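Hypothetical protein PA2218 (Pseudomonas aeruginosa, PDB 2HDW) is of unknown function but has the alpha/beta hydrolase fold and probably acts as a hydrolase. Local coordinates at residues T299-K302 with E303-P306; T325-A329 with A330-K334. One frame throughout, in Å; residues are numbered along the deposited sequence.

Contact 1: residues T299-K302 with E303-P306; sequences TYIK and EISP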
loop_
_atom_site.group_PDB
_atom_site.type_symbol
_atom_site.label_atom_id
_atom_site.label_comp_id
_atom_site.label_asym_id
_atom_site.label_seq_id
_atom_site.Cartn_x
_atom_site.Cartn_y
_atom_site.Cartn_z
ATOM N N THR A 299 15.666 3.427 -5.822
ATOM C CA THR A 299 16.955 3.775 -6.407
ATOM C C THR A 299 16.855 5.031 -7.267
ATOM O O THR A 299 17.724 5.907 -7.218
ATOM C CB THR A 299 17.499 2.639 -7.297
ATOM O OG1 THR A 299 17.621 1.445 -6.521
ATOM C CG2 THR A 299 18.879 3.005 -7.854
ATOM N N TYR A 300 15.784 5.112 -8.048
ATOM C CA TYR A 300 15.574 6.226 -8.962
ATOM C C TYR A 300 14.559 7.263 -8.487
ATOM O O TYR A 300 13.919 7.945 -9.296
ATOM C CB TYR A 300 15.164 5.652 -10.317
ATOM C CG TYR A 300 16.196 4.679 -10.851
ATOM C CD1 TYR A 300 17.354 5.142 -11.468
ATOM C CD2 TYR A 300 16.044 3.297 -10.687
ATOM C CE1 TYR A 300 18.339 4.266 -11.910
ATOM C CE2 TYR A 300 17.029 2.403 -11.124
ATOM C CZ TYR A 300 18.177 2.904 -11.736
ATOM O OH TYR A 300 19.174 2.059 -12.167
ATOM N N ILE A 301 14.440 7.406 -7.172
ATOM C CA ILE A 301 13.494 8.345 -6.589
ATOM C C ILE A 301 13.649 9.788 -7.080
ATOM O O ILE A 301 12.666 10.517 -7.180
ATOM C CB ILE A 301 13.579 8.302 -5.043
ATOM C CG1 ILE A 301 12.453 9.137 -4.440
ATOM C CG2 ILE A 301 14.955 8.780 -4.577
ATOM C CD1 ILE A 301 12.338 9.009 -2.938
ATOM N N LYS A 302 14.873 10.200 -7.398
ATOM C CA LYS A 302 15.105 11.562 -7.872
ATOM C C LYS A 302 14.545 11.794 -9.271
ATOM O O LYS A 302 14.427 12.940 -9.717
ATOM C CB LYS A 302 16.601 11.891 -7.867
ATOM C CG LYS A 302 17.204 12.017 -6.478
ATOM C CD LYS A 302 18.711 12.264 -6.562
ATOM C CE LYS A 302 19.319 12.487 -5.184
ATOM N NZ LYS A 302 20.807 12.609 -5.235
ATOM N N GLU A 303 14.198 10.707 -9.957
ATOM C CA GLU A 303 13.657 10.809 -11.303
ATOM C C GLU A 303 12.147 10.970 -11.336
ATOM O O GLU A 303 11.521 10.873 -12.393
ATOM C CB GLU A 303 14.121 9.621 -12.152
ATOM C CG GLU A 303 15.604 9.749 -12.502
ATOM C CD GLU A 303 16.149 8.580 -13.288
ATOM O OE1 GLU A 303 15.405 8.001 -14.104
ATOM O OE2 GLU A 303 17.337 8.253 -13.097
ATOM N N ILE A 304 11.569 11.211 -10.164
ATOM C CA ILE A 304 10.146 11.485 -10.075
ATOM C C ILE A 304 10.072 12.946 -10.518
ATOM O O ILE A 304 9.162 13.347 -11.250
ATOM C CB ILE A 304 9.622 11.321 -8.621
ATOM C CG1 ILE A 304 9.471 9.826 -8.299
ATOM C CG2 ILE A 304 8.277 12.033 -8.455
ATOM C CD1 ILE A 304 9.173 9.525 -6.835
ATOM N N SER A 305 11.048 13.741 -10.086
ATOM C CA SER A 305 11.094 15.156 -10.474
ATOM C C SER A 305 11.182 15.187 -12.003
ATOM O O SER A 305 11.765 14.284 -12.606
ATOM C CB SER A 305 12.327 15.830 -9.866
ATOM O OG SER A 305 12.460 17.173 -10.314
ATOM N N PRO A 306 10.643 16.238 -12.653
ATOM C CA PRO A 306 9.950 17.431 -12.149
ATOM C C PRO A 306 8.582 17.214 -11.500
ATOM O O PRO A 306 7.984 18.171 -11.007
ATOM C CB PRO A 306 9.833 18.325 -13.392
ATOM C CG PRO A 306 10.895 17.815 -14.306
ATOM C CD PRO A 306 10.822 16.331 -14.109
#
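Y300 and E303 run alongside each other, and the carboxylate oxygen OE2 of E303 comes to the rim of the tyrosine ring, near its plane, 3.5 Å from CD1. The planes of ring and carboxylate are inclined by 62°, and OE2 alone meets the ring, so there is no stack. For both residues CG is anti to the carbonyl carbon (chi1 -57° in Y300, -72° in E303), which sends the two side chains the same way from the turn. T299 lays its CG2 over one ring face, 3.8 Å above the plane and toward the rim. On the buried side, CG1 of I301 reaches CD1 of I304 at 4.1 Å, the two branched chains set at a slant; CB, CG1 and CD1 of I304 also pack against I301 O.

The backbone sets these side chains three residues apart. E303 N donates to Y300 O at 2.9 Å and I304 N to I301 O at 3.3 Å, successive i to i+3 bonds of a short 3-10 turn. In each the donor stands well above the carbonyl plane. A third bond, S305 N to K302 O at 3.5 Å, is weak, and the chain then runs into a cis peptide before P306.

Further out, I304 rests on L186 and V189 of helix 180-191, Y300 touches A190 of the same helix, and I301 packs on A330. S305 OG is hydrogen-bonded to E332 O, while R307 binds the carbonyl oxygens of E303 and I304. The isoleucines are buried, while K302, E303 and, apart from its contact with A190, Y300 are largely exposed. Ring-edge hydrogens carry partial positive charge, so OE2 beside CD1 is probably a weak, favourable electrostatic contact.

Contact 2: residues T325-A329 with A330-K334; sequences TAYAA and AAEPK
K334 places CG between its backbone N and carbonyl carbon (chi1 61°) and is fully extended beyond, which carries its chain across Y327, whose CG is anti to the backbone N (chi1 175°). The lysine chain passes roughly perpendicular to the tyrosine side chain. K334 CG lies 3.5 Å from Y327 CE1, CE sits over the ring face in a CH-pi contact, and NZ is 4.5 Å from the ring centroid, almost on its normal, as a cation-pi pair. The ammonium group also donates to Y327 O at 2.7 Å and to A330 O at 2.8 Å, the latter from above the carbonyl plane.

This is the C-terminal end of helix 320-329. A330 N closes the last turn on A326 O at 2.9 Å, with a second, weak bond to Y327 O, before A330 leaves helical geometry and the chain leads to strand 334-339, the edge strand of the central sheet in this alpha/beta hydrolase fold. NZ meets Y327 O in the last turn, where the helix dipole is negative, probably a favourable match; A330 O lies just beyond the helix.

At the far rim, water 1 lies in the ring plane, accepts from Y327 OH at 2.7 Å and donates to E332 OE1 and K334 O. The other carboxylate oxygen, E332 OE2, receives K334 N at 2.9 Å, bridging the cis peptide before P333.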
loop_
_atom_site.group_PDB
_atom_site.type_symbol
_atom_site.label_atom_id
_atom_site.label_comp_id
_atom_site.label_asym_id
_atom_site.label_seq_id
_atom_site.Cartn_x
_atom_site.Cartn_y
_atom_site.Cartn_z
ATOM N N THR A 325 13.939 9.846 5.419
ATOM C CA THR A 325 14.975 9.267 4.567
ATOM C C THR A 325 14.567 9.474 3.106
ATOM O O THR A 325 15.363 9.927 2.287
ATOM C CB THR A 325 15.153 7.742 4.845
ATOM O OG1 THR A 325 15.753 7.555 6.134
ATOM C CG2 THR A 325 16.046 7.093 3.790
ATOM N N ALA A 326 13.316 9.153 2.787
ATOM C CA ALA A 326 12.821 9.307 1.425
ATOM C C ALA A 326 12.848 10.774 0.998
ATOM O O ALA A 326 13.238 11.094 -0.125
ATOM C CB ALA A 326 11.402 8.745 1.314
ATOM N N TYR A 327 12.441 11.667 1.896
ATOM C CA TYR A 327 12.442 13.090 1.586
ATOM C C TYR A 327 13.855 13.569 1.261
ATOM O O TYR A 327 14.055 14.307 0.301
ATOM C CB TYR A 327 11.887 13.895 2.758
ATOM C CG TYR A 327 11.963 15.393 2.560
ATOM C CD1 TYR A 327 11.069 16.057 1.718
ATOM C CD2 TYR A 327 12.931 16.148 3.218
ATOM C CE1 TYR A 327 11.137 17.441 1.538
ATOM C CE2 TYR A 327 13.012 17.531 3.049
ATOM C CZ TYR A 327 12.111 18.171 2.211
ATOM O OH TYR A 327 12.172 19.537 2.070
ATOM N N ALA A 328 14.835 13.146 2.056
ATOM C CA ALA A 328 16.217 13.564 1.825
ATOM C C ALA A 328 16.747 13.014 0.509
ATOM O O ALA A 328 17.518 13.683 -0.188
ATOM C CB ALA A 328 17.111 13.105 2.974
ATOM N N ALA A 329 16.325 11.798 0.172
ATOM C CA ALA A 329 16.751 11.142 -1.061
ATOM C C ALA A 329 16.106 11.729 -2.307
ATOM O O ALA A 329 16.701 11.707 -3.386
ATOM C CB ALA A 329 16.443 9.653 -0.985
ATOM N N ALA A 330 14.891 12.250 -2.159
ATOM C CA ALA A 330 14.145 12.822 -3.280
ATOM C C ALA A 330 14.661 14.181 -3.743
ATOM O O ALA A 330 15.504 14.792 -3.093
ATOM C CB ALA A 330 12.671 12.934 -2.910
ATOM N N ALA A 331 14.131 14.650 -4.870
ATOM C CA ALA A 331 14.511 15.938 -5.441
ATOM C C ALA A 331 13.274 16.826 -5.503
ATOM O O ALA A 331 12.153 16.327 -5.467
ATOM C CB ALA A 331 15.076 15.737 -6.845
ATOM N N GLU A 332 13.470 18.139 -5.585
ATOM C CA GLU A 332 12.336 19.058 -5.672
ATOM C C GLU A 332 11.669 18.822 -7.027
ATOM O O GLU A 332 12.331 18.447 -7.989
ATOM C CB GLU A 332 12.805 20.515 -5.569
ATOM C CG GLU A 332 13.404 20.899 -4.214
ATOM C CD GLU A 332 12.375 20.969 -3.094
ATOM O OE1 GLU A 332 12.785 21.134 -1.924
ATOM O OE2 GLU A 332 11.161 20.867 -3.375
ATOM N N PRO A 333 10.349 19.032 -7.118
ATOM C CA PRO A 333 9.461 19.471 -6.035
ATOM C C PRO A 333 9.108 18.369 -5.039
ATOM O O PRO A 333 8.630 17.296 -5.420
ATOM C CB PRO A 333 8.240 19.987 -6.786
ATOM C CG PRO A 333 8.183 19.076 -7.976
ATOM C CD PRO A 333 9.625 18.954 -8.400
ATOM N N LYS A 334 9.345 18.644 -3.760
ATOM C CA LYS A 334 9.044 17.684 -2.702
ATOM C C LYS A 334 8.633 18.392 -1.418
ATOM O O LYS A 334 9.028 19.531 -1.169
ATOM C CB LYS A 334 10.263 16.799 -2.419
ATOM C CG LYS A 334 11.507 17.562 -1.950
ATOM C CD LYS A 334 12.671 16.613 -1.654
ATOM C CE LYS A 334 13.918 17.371 -1.209
ATOM N NZ LYS A 334 15.076 16.472 -0.892
HETATM O O HOH W 1 11.021 20.985 0.113
#

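Overall arrangement
Contact 1 precedes contact 2 in the chain; their centres are 9 Å apart, on the same side of the molecule and about 19 Å from its centre. The 299-306 turn leads into strand 309-314, helix 320-329 follows, and residues 330-334 feed edge strand 334-339, parallel to 309-314 in the mixed sheet: a beta-alpha-beta crossover. Contact 1 lies just before its first strand, and contact 2 spans the end of its helix and the link into the second. Besides the S305-E332 bond, K302 CG and I301 CG2 pack on A329 O, and P306 meets P333. Strand entry and helix exit are therefore joined at this edge of the hydrolase fold.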